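Side-chain contact in blue copper protein (Hyphomicrobium denitrificans, PDB 3EF4), which carries a single type 1 copper ion and probably serves as an electron carrier in the periplasm of this methylotrophic denitrifying bacterium: residues A[44-47]-A[48-51]. Residues are numbered along the deposited sequence; the frame is centred on the assembly and turned at random.
Sequences ESVR and EVWP
Ser-45 lies over one face of the Trp-50 indole, its OG centred 3.0 Å above the ring plane. Ser-45 CB adds a CH-pi contact, 3.7 Å from the centroid of the six-membered ring of Trp-50 and 25° off its normal. The hydroxyl itself is engaged beyond the turn, hydrogen-bonded to the Val-57 backbone N, so the indole packs against an oxygen already held in place. On the opposite face sits CD of Pro-51, offset toward the rim. Trp-50 reaches back to the serine because its CG is anti to the backbone N (chi1 -167°).

What brings the two together is the turn at Arg-47 and Glu-48, whose backbone angles fit type I. Val-49 N donates to Val-46 O over 3.0 Å, and the same oxygen takes a weak second bond from Trp-50 N. The side chains of these first and last turn residues also touch, Val-46 CG1 to Val-49 CG1 at 3.8 Å. One water donates to both Arg-47 O and Trp-50 O, bridging the carbonyls.

Tyr-75 and Phe-67 meet the indole edge-to-face. With the side chain of Val-46 about 12 Å from the bound copper ion, the arrangement is a beta-turn leaving edge strand 44-45 in the cupredoxin fold.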
# COMPACT_ATOMS: atom_id res chain seq x y z
N GLU A 44 0.86 -1.28 -7.32
CA GLU A 44 -0.35 -0.91 -8.06
C GLU A 44 -1.55 -0.95 -7.15
O GLU A 44 -1.63 -1.73 -6.18
CB GLU A 44 -0.54 -1.82 -9.27
CG GLU A 44 -0.83 -3.28 -8.94
CD GLU A 44 -0.97 -4.06 -10.21
OE1 GLU A 44 0.00 -4.25 -10.92
OE2 GLU A 44 -2.08 -4.47 -10.58
N SER A 45 -2.55 -0.15 -7.46
CA SER A 45 -3.78 -0.15 -6.72
C SER A 45 -4.45 -1.50 -6.64
O SER A 45 -4.47 -2.22 -7.65
CB SER A 45 -4.77 0.81 -7.41
OG SER A 45 -4.28 2.12 -7.49
N VAL A 46 -5.01 -1.83 -5.50
CA VAL A 46 -5.96 -2.94 -5.41
C VAL A 46 -7.30 -2.33 -5.82
O VAL A 46 -7.97 -1.68 -5.05
CB VAL A 46 -5.97 -3.54 -4.02
CG1 VAL A 46 -7.01 -4.64 -3.90
CG2 VAL A 46 -4.61 -4.17 -3.72
N ARG A 47 -7.64 -2.52 -7.10
CA ARG A 47 -8.76 -1.74 -7.63
C ARG A 47 -10.09 -2.08 -7.01
O ARG A 47 -10.98 -1.22 -7.02
CB ARG A 47 -8.82 -1.85 -9.15
CG ARG A 47 -7.61 -1.14 -9.71
CD ARG A 47 -7.68 -0.54 -10.98
NE ARG A 47 -8.80 0.37 -11.18
CZ ARG A 47 -9.27 0.68 -12.38
NH1 ARG A 47 -8.75 0.21 -13.47
NH2 ARG A 47 -10.30 1.52 -12.43
N GLU A 48 -10.18 -3.28 -6.45
CA GLU A 48 -11.45 -3.68 -5.86
C GLU A 48 -11.74 -2.93 -4.58
O GLU A 48 -12.87 -2.96 -4.12
CB GLU A 48 -11.46 -5.21 -5.69
CG GLU A 48 -11.28 -5.95 -7.01
CD GLU A 48 -9.87 -6.00 -7.60
OE1 GLU A 48 -8.77 -5.65 -7.01
OE2 GLU A 48 -9.88 -6.37 -8.79
N VAL A 49 -10.71 -2.27 -4.01
CA VAL A 49 -10.91 -1.50 -2.77
C VAL A 49 -10.44 -0.05 -2.91
O VAL A 49 -10.63 0.75 -1.97
CB VAL A 49 -10.27 -2.26 -1.57
CG1 VAL A 49 -8.76 -2.15 -1.62
CG2 VAL A 49 -10.78 -1.85 -0.21
N TRP A 50 -9.86 0.32 -4.03
CA TRP A 50 -9.37 1.70 -4.24
C TRP A 50 -10.49 2.70 -4.20
O TRP A 50 -11.56 2.35 -4.73
CB TRP A 50 -8.66 1.74 -5.56
CG TRP A 50 -7.83 2.92 -5.87
CD1 TRP A 50 -8.16 3.98 -6.67
CD2 TRP A 50 -6.52 3.20 -5.39
NE1 TRP A 50 -7.14 4.87 -6.72
CE2 TRP A 50 -6.11 4.42 -5.95
CE3 TRP A 50 -5.62 2.50 -4.54
CZ2 TRP A 50 -4.87 4.98 -5.71
CZ3 TRP A 50 -4.40 3.07 -4.31
CH2 TRP A 50 -4.03 4.28 -4.88
N PRO A 51 -10.29 3.87 -3.62
CA PRO A 51 -11.38 4.84 -3.48
C PRO A 51 -11.97 5.22 -4.83
O PRO A 51 -11.30 5.42 -5.88
CB PRO A 51 -10.73 6.01 -2.76
CG PRO A 51 -9.64 5.40 -1.95
CD PRO A 51 -9.11 4.38 -2.91
O HOH W 1 -12.98 0.34 -5.51